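Local coordinates for pyridoxal phosphate homeostasis protein (Bifidobacterium adolescentis ATCC 15703, PDB 3CPG), which probably binds pyridoxal 5'-phosphate and takes part in the homeostasis of that cofactor, at residues Leu165-Ser170 and Ser219-Thr224; Ile204-His207 and Thr212-Arg215; Leu242-Thr247 and Glu251-Glu256; Asp226-Ser231 and Asp237-Leu242; Arg185-Ile190 and Ile196-Leu201. All blocks are in the same frame, centred on the assembly; numbering follows the deposited sequence.

Contact 1 of 5, residues Leu165-Ser170 and Ser219-Thr224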
# COMPACT_ATOMS: atom_id res chain seq x y z
N LEU A 165 2.03 6.70 -7.03
CA LEU A 165 1.23 7.84 -7.43
C LEU A 165 -0.22 7.43 -7.24
O LEU A 165 -0.69 6.46 -7.85
CB LEU A 165 1.48 8.21 -8.90
CG LEU A 165 0.50 9.22 -9.52
CD1 LEU A 165 0.51 10.53 -8.73
CD2 LEU A 165 0.90 9.46 -10.97
N GLU A 166 -0.91 8.14 -6.36
CA GLU A 166 -2.31 7.86 -6.05
C GLU A 166 -3.18 8.57 -7.07
O GLU A 166 -3.12 9.79 -7.20
CB GLU A 166 -2.64 8.38 -4.65
CG GLU A 166 -4.05 8.11 -4.18
CD GLU A 166 -4.34 8.81 -2.87
OE1 GLU A 166 -4.41 10.05 -2.86
OE2 GLU A 166 -4.48 8.11 -1.85
N VAL A 167 -3.99 7.80 -7.79
CA VAL A 167 -4.86 8.36 -8.82
C VAL A 167 -6.32 8.25 -8.42
O VAL A 167 -6.75 7.24 -7.86
CB VAL A 167 -4.66 7.64 -10.17
CG1 VAL A 167 -5.52 8.29 -11.24
CG2 VAL A 167 -3.20 7.68 -10.57
N ASN A 168 -7.09 9.29 -8.72
CA ASN A 168 -8.51 9.30 -8.40
C ASN A 168 -9.25 8.59 -9.53
O ASN A 168 -9.33 9.11 -10.65
CB ASN A 168 -9.01 10.75 -8.29
CG ASN A 168 -10.50 10.84 -7.98
OD1 ASN A 168 -11.20 9.83 -7.93
ND2 ASN A 168 -10.98 12.06 -7.78
N GLU A 169 -9.77 7.40 -9.25
CA GLU A 169 -10.50 6.62 -10.25
C GLU A 169 -11.97 6.51 -9.86
O GLU A 169 -12.70 5.66 -10.38
CB GLU A 169 -9.90 5.21 -10.34
CG GLU A 169 -8.42 5.17 -10.69
CD GLU A 169 -8.16 5.41 -12.17
OE1 GLU A 169 -9.10 5.80 -12.89
OE2 GLU A 169 -7.00 5.22 -12.61
N SER A 170 -12.42 7.38 -8.95
CA SER A 170 -13.80 7.34 -8.47
C SER A 170 -14.81 8.01 -9.39
O SER A 170 -16.00 7.71 -9.31
CB SER A 170 -13.89 8.00 -7.10
OG SER A 170 -13.76 9.41 -7.21
N SER A 219 -8.93 -0.79 -14.51
CA SER A 219 -8.40 -0.96 -15.85
C SER A 219 -7.62 0.29 -16.25
O SER A 219 -6.55 0.21 -16.83
CB SER A 219 -9.55 -1.19 -16.84
OG SER A 219 -9.07 -1.35 -18.16
N HIS A 220 -8.18 1.45 -15.91
CA HIS A 220 -7.52 2.71 -16.24
C HIS A 220 -6.18 2.80 -15.52
O HIS A 220 -5.19 3.23 -16.12
CB HIS A 220 -8.42 3.89 -15.86
CG HIS A 220 -7.79 5.22 -16.09
ND1 HIS A 220 -6.87 5.77 -15.22
CD2 HIS A 220 -7.93 6.12 -17.10
CE1 HIS A 220 -6.48 6.95 -15.68
NE2 HIS A 220 -7.11 7.18 -16.82
N LEU A 221 -6.14 2.39 -14.26
CA LEU A 221 -4.89 2.45 -13.50
C LEU A 221 -3.84 1.54 -14.13
O LEU A 221 -2.68 1.92 -14.25
CB LEU A 221 -5.12 2.03 -12.04
CG LEU A 221 -4.03 2.53 -11.09
CD1 LEU A 221 -4.13 4.05 -10.97
CD2 LEU A 221 -4.19 1.88 -9.72
N ARG A 222 -4.25 0.34 -14.53
CA ARG A 222 -3.32 -0.60 -15.14
C ARG A 222 -2.74 -0.04 -16.45
O ARG A 222 -1.54 -0.11 -16.68
CB ARG A 222 -3.99 -1.94 -15.44
CG ARG A 222 -3.03 -2.96 -16.04
CD ARG A 222 -3.71 -4.22 -16.55
NE ARG A 222 -4.50 -3.97 -17.76
CZ ARG A 222 -5.82 -3.89 -17.79
NH1 ARG A 222 -6.53 -4.05 -16.67
NH2 ARG A 222 -6.44 -3.66 -18.94
N LYS A 223 -3.61 0.50 -17.30
CA LYS A 223 -3.16 1.06 -18.57
C LYS A 223 -2.21 2.23 -18.35
O LYS A 223 -1.22 2.39 -19.06
CB LYS A 223 -4.35 1.52 -19.41
CG LYS A 223 -5.22 0.38 -19.92
CD LYS A 223 -6.35 0.90 -20.79
CE LYS A 223 -7.22 -0.24 -21.29
NZ LYS A 223 -8.31 0.26 -22.18
N THR A 224 -2.53 3.06 -17.36
CA THR A 224 -1.70 4.21 -17.04
C THR A 224 -0.32 3.72 -16.60
O THR A 224 0.70 4.26 -17.03
CB THR A 224 -2.34 5.04 -15.91
OG1 THR A 224 -3.57 5.61 -16.39
CG2 THR A 224 -1.41 6.17 -15.47
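E169 and H220 form the polar half of this contact. H220 ND1 donates to E169 OE2 over 2.7 Å in a bent bond (N-H...O 140°) that uses the syn lone pair of the carboxylate. The two flat groups stand steeply, their planes 70° apart, and the oxygen lies at the ND1 side of the ring, tilted out of its plane. A bend at chi2 of E169 (-78°) turns the carboxylate to the helix, where OE2 also rests 3.5 Å from L221 CD1. An alanine in place of E169 is likely to leave H220 ND1 without this acceptor and the imidazole freer to rotate. The apolar half is V167 against L221: V167 CB lies 3.7 Å from L221 CD1, the two side chains sliding past each other in opposite directions, and L221 also touches L201 and L242. Local bonds shape both segments. N168 OD1 accepts from S170 N (2.9 Å), closing an Asx turn, and also from S170 OG, while T224 OG1 and T224 N reach H220 O from opposite faces of its carbonyl. A helix laid over the strands, here 211-231 against V167 and E169 in the chain following strand 161-166, is typical of the TIM-barrel fold.

Contact 2 of 5, residues Ile204-His207 and Thr212-Arg215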
# COMPACT_ATOMS: atom_id res chain seq x y z
N ILE A 204 -8.00 4.26 -4.56
CA ILE A 204 -8.99 3.84 -3.58
C ILE A 204 -10.18 3.27 -4.35
O ILE A 204 -11.04 2.59 -3.79
CB ILE A 204 -9.42 5.04 -2.72
CG1 ILE A 204 -8.21 5.59 -1.96
CG2 ILE A 204 -10.53 4.63 -1.76
CD1 ILE A 204 -8.50 6.84 -1.15
N GLY A 205 -10.22 3.55 -5.65
CA GLY A 205 -11.29 3.04 -6.50
C GLY A 205 -12.57 3.83 -6.36
O GLY A 205 -12.55 5.04 -6.11
N ALA A 206 -13.70 3.14 -6.52
CA ALA A 206 -15.01 3.77 -6.41
C ALA A 206 -15.87 3.00 -5.40
O ALA A 206 -16.03 1.79 -5.52
CB ALA A 206 -15.70 3.79 -7.77
N HIS A 207 -16.39 3.71 -4.40
CA HIS A 207 -17.24 3.08 -3.40
C HIS A 207 -18.66 3.03 -3.95
O HIS A 207 -19.55 3.75 -3.48
CB HIS A 207 -17.22 3.87 -2.10
CG HIS A 207 -15.85 4.10 -1.54
ND1 HIS A 207 -14.96 3.07 -1.31
CD2 HIS A 207 -15.21 5.23 -1.16
CE1 HIS A 207 -13.84 3.56 -0.81
NE2 HIS A 207 -13.97 4.87 -0.71
N THR A 212 -19.17 -2.23 -13.36
CA THR A 212 -18.60 -1.68 -14.58
C THR A 212 -17.79 -0.43 -14.25
O THR A 212 -16.78 -0.13 -14.90
CB THR A 212 -19.68 -1.34 -15.64
OG1 THR A 212 -20.55 -0.32 -15.13
CG2 THR A 212 -20.49 -2.58 -15.99
N VAL A 213 -18.23 0.31 -13.24
CA VAL A 213 -17.53 1.52 -12.81
C VAL A 213 -16.24 1.14 -12.09
O VAL A 213 -15.18 1.73 -12.30
CB VAL A 213 -18.40 2.36 -11.86
CG1 VAL A 213 -17.61 3.54 -11.30
CG2 VAL A 213 -19.64 2.86 -12.59
N ILE A 214 -16.34 0.13 -11.24
CA ILE A 214 -15.20 -0.35 -10.48
C ILE A 214 -14.13 -0.89 -11.43
O ILE A 214 -12.95 -0.53 -11.33
CB ILE A 214 -15.64 -1.46 -9.50
CG1 ILE A 214 -16.58 -0.85 -8.45
CG2 ILE A 214 -14.43 -2.12 -8.85
CD1 ILE A 214 -17.16 -1.84 -7.46
N ARG A 215 -14.54 -1.75 -12.35
CA ARG A 215 -13.61 -2.34 -13.31
C ARG A 215 -12.95 -1.28 -14.19
O ARG A 215 -11.75 -1.35 -14.45
CB ARG A 215 -14.33 -3.37 -14.19
CG ARG A 215 -14.85 -4.59 -13.43
CD ARG A 215 -15.61 -5.55 -14.34
NE ARG A 215 -14.74 -6.22 -15.30
CZ ARG A 215 -13.79 -7.09 -14.97
NH1 ARG A 215 -13.58 -7.40 -13.70
NH2 ARG A 215 -13.05 -7.66 -15.91
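A206 turns its methyl group at the first turns of helix 211-231 and meets V213 and I214 with two different parts. Its CB stands 4.0 Å from V213 CG1, one methyl facing another. V213 places that methyl by setting CG1 anti to its own backbone N (chi1 174°), which lays the branch beside the carbonyl carbon. I214 is turned differently: its CB leaves to one side of the direction to the loop, and CG1, beside the backbone N, lies 4.0 Å from A206 O. The carbonyl of A206 is thus flanked by an aliphatic branch, while the methyl of the same residue looks to V213. The backbones come near here, the A206 CA and I214 CA atoms being 5.8 Å apart, and a small residue on the loop suits such a close pass. G205, just before, has a positive phi (78°), a value that favours glycine, and its N is held by T203 OG1. V208, in the short link to the helix, packs on both V213 and I214, and L252 of helix 250-255 covers I214 further. Between the two segments no hydrogen bond is made, and about 103 Å² is buried, both sides summed. Cohesion across this junction therefore rests largely on dispersion, through one methyl-methyl contact and one between a CH2 group and a carbonyl oxygen, with A206 and I214 buried: a modest and weakly directional hold.

Contact 3 of 5, residues Leu242-Thr247 and Glu251-Glu256; sequences LSMGMT and ELAIAE. With ACT (acetate ion), chain B.
M244, a selenomethionine, reaches from just past S243 to the last turn of helix 250-255. Its CB leaves alongside the helix, with CG set between the backbone N and the carbonyl carbon (chi1 56°). CG then passes 4.3 Å from A253 CB. Beyond it the chain is extended, and SE carries the terminal methyl to the helix end, where CE lies 3.4 Å from E256 O and also meets A253 O and E256 CB. F218 of helix 211-231 also packs on M244. The backbone comes just as near: A253 CB sits 3.3 Å from M244 O and 3.4 Å from G245 CA. A side chain on G245 would collide with that methyl group, and the backbone angles there call for glycine as well. The carboxylate of E256 leads away to R215 and R222. At the far end lies an acetate, probably from the crystallisation liquor. Its OXT is held by T247 OG1 (2.7 Å) and T247 N; the acetate is also hydrogen-bonded by G264 N and T265 N. Backbone N-H groups and a threonine hydroxyl gathered on an anion after the barrel strands are consistent with the place of the cofactor phosphate in this family.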
# COMPACT_ATOMS: atom_id res chain seq x y z
N LEU A 242 0.56 -1.97 -8.79
CA LEU A 242 -0.80 -1.49 -8.92
C LEU A 242 -1.44 -1.85 -7.59
O LEU A 242 -1.82 -3.00 -7.36
CB LEU A 242 -1.54 -2.17 -10.06
CG LEU A 242 -1.13 -1.71 -11.47
CD1 LEU A 242 -1.86 -2.55 -12.51
CD2 LEU A 242 -1.46 -0.24 -11.63
N SER A 243 -1.51 -0.87 -6.69
CA SER A 243 -2.10 -1.08 -5.38
C SER A 243 -3.57 -0.73 -5.51
O SER A 243 -3.94 0.45 -5.51
CB SER A 243 -1.43 -0.18 -4.34
OG SER A 243 -1.97 -0.38 -3.05
N MSE A 244 -4.41 -1.75 -5.64
CA MSE A 244 -5.84 -1.54 -5.80
C MSE A 244 -6.61 -2.79 -5.41
O MSE A 244 -6.15 -3.91 -5.61
CB MSE A 244 -6.16 -1.16 -7.25
CG MSE A 244 -5.66 -2.15 -8.31
SE MSE A 244 -5.77 -1.42 -10.09
CE MSE A 244 -5.82 -3.03 -11.09
N GLY A 245 -7.80 -2.58 -4.84
CA GLY A 245 -8.63 -3.68 -4.41
C GLY A 245 -8.56 -3.80 -2.90
O GLY A 245 -7.47 -3.77 -2.32
N MSE A 246 -9.71 -3.92 -2.26
CA MSE A 246 -9.78 -4.05 -0.82
C MSE A 246 -10.77 -5.18 -0.52
O MSE A 246 -11.06 -5.99 -1.39
CB MSE A 246 -10.23 -2.73 -0.20
CG MSE A 246 -9.28 -1.60 -0.55
SE MSE A 246 -9.57 0.06 0.42
CE MSE A 246 -11.19 0.54 -0.46
N THR A 247 -11.27 -5.23 0.71
CA THR A 247 -12.20 -6.30 1.09
C THR A 247 -13.40 -6.51 0.17
O THR A 247 -13.72 -7.64 -0.19
CB THR A 247 -12.73 -6.10 2.53
OG1 THR A 247 -11.65 -6.19 3.46
CG2 THR A 247 -13.77 -7.16 2.87
N GLU A 251 -11.52 -9.17 -5.79
CA GLU A 251 -11.63 -10.10 -6.91
C GLU A 251 -11.56 -9.33 -8.23
O GLU A 251 -10.84 -9.72 -9.15
CB GLU A 251 -12.95 -10.88 -6.85
CG GLU A 251 -12.98 -12.09 -5.92
CD GLU A 251 -12.91 -11.71 -4.45
OE1 GLU A 251 -13.31 -10.58 -4.09
OE2 GLU A 251 -12.47 -12.57 -3.65
N LEU A 252 -12.29 -8.23 -8.32
CA LEU A 252 -12.30 -7.41 -9.53
C LEU A 252 -10.94 -6.75 -9.76
O LEU A 252 -10.46 -6.67 -10.89
CB LEU A 252 -13.38 -6.33 -9.42
CG LEU A 252 -14.83 -6.81 -9.31
CD1 LEU A 252 -15.74 -5.64 -8.99
CD2 LEU A 252 -15.25 -7.48 -10.62
N ALA A 253 -10.32 -6.29 -8.69
CA ALA A 253 -9.01 -5.65 -8.79
C ALA A 253 -8.00 -6.65 -9.35
O ALA A 253 -7.22 -6.32 -10.23
CB ALA A 253 -8.55 -5.16 -7.42
N ILE A 254 -8.04 -7.87 -8.83
CA ILE A 254 -7.10 -8.88 -9.29
C ILE A 254 -7.37 -9.25 -10.74
O ILE A 254 -6.43 -9.50 -11.51
CB ILE A 254 -7.16 -10.11 -8.36
CG1 ILE A 254 -6.64 -9.71 -6.97
CG2 ILE A 254 -6.31 -11.24 -8.93
CD1 ILE A 254 -6.78 -10.77 -5.91
N ALA A 255 -8.64 -9.28 -11.14
CA ALA A 255 -8.98 -9.58 -12.52
C ALA A 255 -8.41 -8.50 -13.44
O ALA A 255 -8.07 -8.78 -14.60
CB ALA A 255 -10.50 -9.66 -12.69
N GLU A 256 -8.29 -7.28 -12.92
CA GLU A 256 -7.77 -6.17 -13.71
C GLU A 256 -6.27 -5.91 -13.56
O GLU A 256 -5.77 -4.87 -13.98
CB GLU A 256 -8.55 -4.88 -13.40
CG GLU A 256 -10.01 -4.88 -13.87
CD GLU A 256 -10.17 -5.11 -15.37
OE1 GLU A 256 -9.31 -4.64 -16.15
OE2 GLU A 256 -11.16 -5.76 -15.76
C ACT B . -11.21 -2.96 3.91
O ACT B . -11.05 -2.77 5.10
OXT ACT B . -10.52 -3.78 3.33
CH3 ACT B . -12.26 -2.17 3.16

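Contact 4 of 5, residues Asp226-Ser231 and Asp237-Leu242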
# COMPACT_ATOMS: atom_id res chain seq x y z
N ASP A 226 1.09 0.95 -17.42
CA ASP A 226 1.77 0.45 -18.60
C ASP A 226 2.41 1.55 -19.44
O ASP A 226 3.53 1.41 -19.92
CB ASP A 226 0.81 -0.36 -19.48
CG ASP A 226 0.37 -1.66 -18.83
OD1 ASP A 226 1.05 -2.12 -17.89
OD2 ASP A 226 -0.65 -2.22 -19.27
N LEU A 227 1.68 2.66 -19.62
CA LEU A 227 2.20 3.77 -20.40
C LEU A 227 3.41 4.41 -19.72
O LEU A 227 4.39 4.75 -20.38
CB LEU A 227 1.10 4.82 -20.63
CG LEU A 227 -0.01 4.42 -21.61
CD1 LEU A 227 -1.06 5.51 -21.72
CD2 LEU A 227 0.61 4.14 -22.97
N ILE A 228 3.35 4.57 -18.41
CA ILE A 228 4.48 5.16 -17.69
C ILE A 228 5.74 4.31 -17.86
O ILE A 228 6.83 4.83 -18.10
CB ILE A 228 4.17 5.29 -16.18
CG1 ILE A 228 2.99 6.24 -15.98
CG2 ILE A 228 5.41 5.81 -15.44
CD1 ILE A 228 2.45 6.25 -14.55
N LEU A 229 5.59 2.99 -17.74
CA LEU A 229 6.73 2.09 -17.90
C LEU A 229 7.26 2.17 -19.33
O LEU A 229 8.47 2.15 -19.56
CB LEU A 229 6.32 0.65 -17.60
CG LEU A 229 6.24 0.23 -16.14
CD1 LEU A 229 5.82 -1.22 -16.05
CD2 LEU A 229 7.60 0.43 -15.48
N ALA A 230 6.35 2.27 -20.28
CA ALA A 230 6.72 2.33 -21.69
C ALA A 230 7.44 3.62 -22.07
O ALA A 230 8.24 3.63 -23.00
CB ALA A 230 5.49 2.15 -22.56
N SER A 231 7.18 4.70 -21.34
CA SER A 231 7.79 6.00 -21.64
C SER A 231 9.31 5.99 -21.59
O SER A 231 9.97 6.68 -22.36
CB SER A 231 7.25 7.08 -20.69
OG SER A 231 7.88 7.01 -19.42
N ASP A 237 11.30 3.46 -14.72
CA ASP A 237 11.44 2.02 -14.96
C ASP A 237 10.99 1.09 -13.83
O ASP A 237 10.88 -0.11 -14.04
CB ASP A 237 12.88 1.69 -15.34
CG ASP A 237 13.83 1.81 -14.16
OD1 ASP A 237 13.95 2.92 -13.61
OD2 ASP A 237 14.44 0.78 -13.79
N ARG A 238 10.74 1.64 -12.65
CA ARG A 238 10.30 0.81 -11.53
C ARG A 238 8.85 1.05 -11.15
O ARG A 238 8.39 0.59 -10.11
CB ARG A 238 11.21 1.04 -10.31
CG ARG A 238 12.59 0.42 -10.47
CD ARG A 238 13.38 0.48 -9.17
NE ARG A 238 14.62 -0.29 -9.23
CZ ARG A 238 15.64 -0.01 -10.03
NH1 ARG A 238 15.58 1.02 -10.86
NH2 ARG A 238 16.73 -0.77 -10.00
N CYS A 239 8.13 1.77 -12.00
CA CYS A 239 6.71 2.05 -11.76
C CYS A 239 5.95 0.80 -12.18
O CYS A 239 5.30 0.78 -13.23
CB CYS A 239 6.28 3.26 -12.60
SG CYS A 239 4.60 3.84 -12.31
N ARG A 240 6.01 -0.23 -11.36
CA ARG A 240 5.37 -1.50 -11.69
C ARG A 240 4.18 -1.95 -10.86
O ARG A 240 3.36 -2.74 -11.33
CB ARG A 240 6.42 -2.61 -11.66
CG ARG A 240 7.51 -2.47 -12.71
CD ARG A 240 8.63 -3.47 -12.47
NE ARG A 240 9.61 -3.45 -13.55
CZ ARG A 240 9.36 -3.86 -14.79
NH1 ARG A 240 8.16 -4.32 -15.11
NH2 ARG A 240 10.32 -3.81 -15.71
N GLU A 241 4.06 -1.46 -9.63
CA GLU A 241 2.96 -1.89 -8.79
C GLU A 241 1.62 -1.23 -9.09
O GLU A 241 1.55 -0.10 -9.57
CB GLU A 241 3.29 -1.64 -7.31
CG GLU A 241 4.63 -2.19 -6.85
CD GLU A 241 4.59 -3.67 -6.50
OE1 GLU A 241 3.57 -4.34 -6.75
OE2 GLU A 241 5.61 -4.16 -5.96
N LEU A 242 0.56 -1.97 -8.79
CA LEU A 242 -0.80 -1.49 -8.92
C LEU A 242 -1.44 -1.85 -7.59
O LEU A 242 -1.82 -3.00 -7.36
CB LEU A 242 -1.54 -2.17 -10.06
CG LEU A 242 -1.13 -1.71 -11.47
CD1 LEU A 242 -1.86 -2.55 -12.51
CD2 LEU A 242 -1.46 -0.24 -11.63
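In the beta-alpha-beta unit made by strand 196-202, helix 211-231 and strand 241-243, L229 and I228 near the helix end close down on C239 in the turn that leads to strand 241-243. L229 does most of the touching. Its chi1 of -80° sets CG beside the backbone N, and the isobutyl end straddles the carbonyl oxygen of C239: L229 CG lies 3.1 Å from C239 O and L229 CD2 3.2 Å from it, a tight fit. That oxygen has no hydrogen-bonding partner in the model, so this buried polar atom is faced here by the leucine's carbons. The same CD2 methyl reaches D237 O at 3.6 Å, while CD1 rests 3.9 Å from R240 CG. The L229 and R240 side chains cross at about a right angle. With an alanine at L229, C239 O would probably lose its cover and a gap would open between the helix and the D237-R240 turn. I228 works deeper in. Its CG2 stands 3.8 Å from C239 SG, and CD1 meets the same sulfur at 3.9 Å. The thiol lies anti to the C239 backbone N (chi1 -175°), which brings it beside I228, and L198 also packs on C239. C239 is the centre of an inverse gamma turn, and R240 O accepts from R225 NH1 before E241 enters the sheet. The turn belongs to the alpha-to-beta connection of a beta-alpha-beta unit, the repeating element of the TIM barrel.

Contact 5 of 5, residues Arg185-Ile190 and Ile196-Leu201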
# COMPACT_ATOMS: atom_id res chain seq x y z
N ARG A 185 1.74 12.56 -16.79
CA ARG A 185 2.55 13.77 -16.66
C ARG A 185 3.12 13.90 -15.25
O ARG A 185 4.31 14.19 -15.07
CB ARG A 185 1.70 15.01 -16.98
CG ARG A 185 2.44 16.33 -16.85
CD ARG A 185 1.46 17.49 -16.66
NE ARG A 185 0.70 17.37 -15.42
CZ ARG A 185 -0.18 18.27 -14.98
NH1 ARG A 185 -0.42 19.36 -15.69
NH2 ARG A 185 -0.82 18.07 -13.84
N ILE A 186 2.28 13.69 -14.25
CA ILE A 186 2.70 13.79 -12.85
C ILE A 186 3.74 12.72 -12.52
O ILE A 186 4.73 13.00 -11.84
CB ILE A 186 1.50 13.63 -11.90
CG1 ILE A 186 0.54 14.80 -12.10
CG2 ILE A 186 1.98 13.54 -10.46
CD1 ILE A 186 -0.80 14.64 -11.39
N ALA A 187 3.51 11.51 -13.01
CA ALA A 187 4.42 10.40 -12.77
C ALA A 187 5.81 10.70 -13.32
O ALA A 187 6.82 10.45 -12.66
CB ALA A 187 3.88 9.13 -13.42
N GLN A 188 5.86 11.23 -14.53
CA GLN A 188 7.13 11.55 -15.16
C GLN A 188 7.89 12.63 -14.37
O GLN A 188 9.10 12.55 -14.23
CB GLN A 188 6.89 11.97 -16.61
CG GLN A 188 6.22 10.85 -17.40
CD GLN A 188 5.92 11.23 -18.84
OE1 GLN A 188 5.31 12.26 -19.11
NE2 GLN A 188 6.33 10.37 -19.77
N LYS A 189 7.16 13.61 -13.86
CA LYS A 189 7.80 14.67 -13.07
C LYS A 189 8.35 14.06 -11.78
O LYS A 189 9.47 14.38 -11.36
CB LYS A 189 6.80 15.78 -12.73
CG LYS A 189 7.36 16.84 -11.79
CD LYS A 189 8.61 17.49 -12.37
CE LYS A 189 9.28 18.41 -11.35
NZ LYS A 189 8.40 19.53 -10.93
N ILE A 190 7.56 13.20 -11.14
CA ILE A 190 7.99 12.55 -9.91
C ILE A 190 9.27 11.75 -10.17
O ILE A 190 10.17 11.69 -9.33
CB ILE A 190 6.89 11.59 -9.37
CG1 ILE A 190 5.69 12.41 -8.90
CG2 ILE A 190 7.45 10.74 -8.23
CD1 ILE A 190 4.50 11.58 -8.44
N ILE A 196 13.37 9.97 -4.03
CA ILE A 196 12.17 9.16 -4.15
C ILE A 196 12.26 8.17 -5.30
O ILE A 196 12.95 8.40 -6.30
CB ILE A 196 10.89 10.02 -4.34
CG1 ILE A 196 11.03 10.94 -5.55
CG2 ILE A 196 10.60 10.82 -3.08
CD1 ILE A 196 9.81 11.82 -5.78
N GLU A 197 11.58 7.04 -5.14
CA GLU A 197 11.55 6.01 -6.15
C GLU A 197 10.10 5.68 -6.48
O GLU A 197 9.37 5.15 -5.65
CB GLU A 197 12.26 4.74 -5.66
CG GLU A 197 12.34 3.64 -6.71
CD GLU A 197 13.05 2.40 -6.22
OE1 GLU A 197 12.45 1.62 -5.45
OE2 GLU A 197 14.22 2.19 -6.61
N LEU A 198 9.68 6.02 -7.70
CA LEU A 198 8.31 5.74 -8.13
C LEU A 198 8.19 4.23 -8.34
O LEU A 198 8.79 3.68 -9.26
CB LEU A 198 8.02 6.48 -9.43
CG LEU A 198 6.65 6.23 -10.07
CD1 LEU A 198 5.54 6.66 -9.12
CD2 LEU A 198 6.58 6.99 -11.38
N GLN A 199 7.40 3.57 -7.50
CA GLN A 199 7.27 2.12 -7.59
C GLN A 199 5.95 1.60 -8.16
O GLN A 199 5.73 0.39 -8.23
CB GLN A 199 7.50 1.51 -6.20
CG GLN A 199 8.79 2.01 -5.56
CD GLN A 199 8.94 1.57 -4.12
OE1 GLN A 199 7.98 1.55 -3.36
NE2 GLN A 199 10.17 1.24 -3.73
N GLY A 200 5.09 2.53 -8.59
CA GLY A 200 3.81 2.13 -9.14
C GLY A 200 2.70 3.14 -8.87
O GLY A 200 2.96 4.29 -8.51
N LEU A 201 1.46 2.70 -9.07
CA LEU A 201 0.29 3.54 -8.86
C LEU A 201 -0.63 2.92 -7.80
O LEU A 201 -0.54 1.74 -7.49
CB LEU A 201 -0.49 3.69 -10.17
CG LEU A 201 0.31 4.14 -11.40
CD1 LEU A 201 -0.61 4.16 -12.62
CD2 LEU A 201 0.91 5.51 -11.15
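I190 and I196 interlock where helix 185-190 packs on strand 196-201, running roughly antiparallel to it. One bump is I190 CG2: it points to the strand with I196 CD1 at 3.6 Å on one flank and L198 CB, more loosely, at 4.5 Å on the other. The two isoleucine side chains cross at about a right angle. I196 holds CG1 between its backbone N and carbonyl carbon (chi1 56°), and this sends CD1 to the helix, where it also lies 3.6 Å from I190 O. A second bump comes from the strand. L198 CD2 enters the shallow ground beside A187, 3.7 Å from A187 O and 4.0 Å from A187 CB, a low spot because alanine ends at its methyl. Bumps thus alternate, one from the helix between two strand residues and one from the strand over a small helical residue. The short axes run 143° apart, 9.2 Å at closest approach. E197 points to the other side of the strand, where E197 OE1 takes a bond from Q199 NE2, and I150 of helix 144-157 closes over I196. With no hydrogen bond between the segments, their join depends on apolar shape fit and the burial of about 218 Å².

Overall arrangement
All five contacts lie in the later part of one TIM barrel, where strands 161-166, 196-202 and 241-243 are parallel neighbours and the intervening helices 183-191 and 211-231 cover them. Along the chain, contacts 5 and 2 fall between the two segments of contact 1; contacts 4 and 3 follow and share L242. Helix 211-231 serves contacts 2, 1 and 4 in turn, with contacts 2 and 4 about 21 Å apart between centres. Contacts 4 and 5, centres about 9 Å apart, are joined by probable backbone hydrogen bonds between strands 196-202 and 241-243. R215 and R222 tie contacts 2 and 1 to E256 of contact 3, linking the helix to the part of the barrel that holds the acetate.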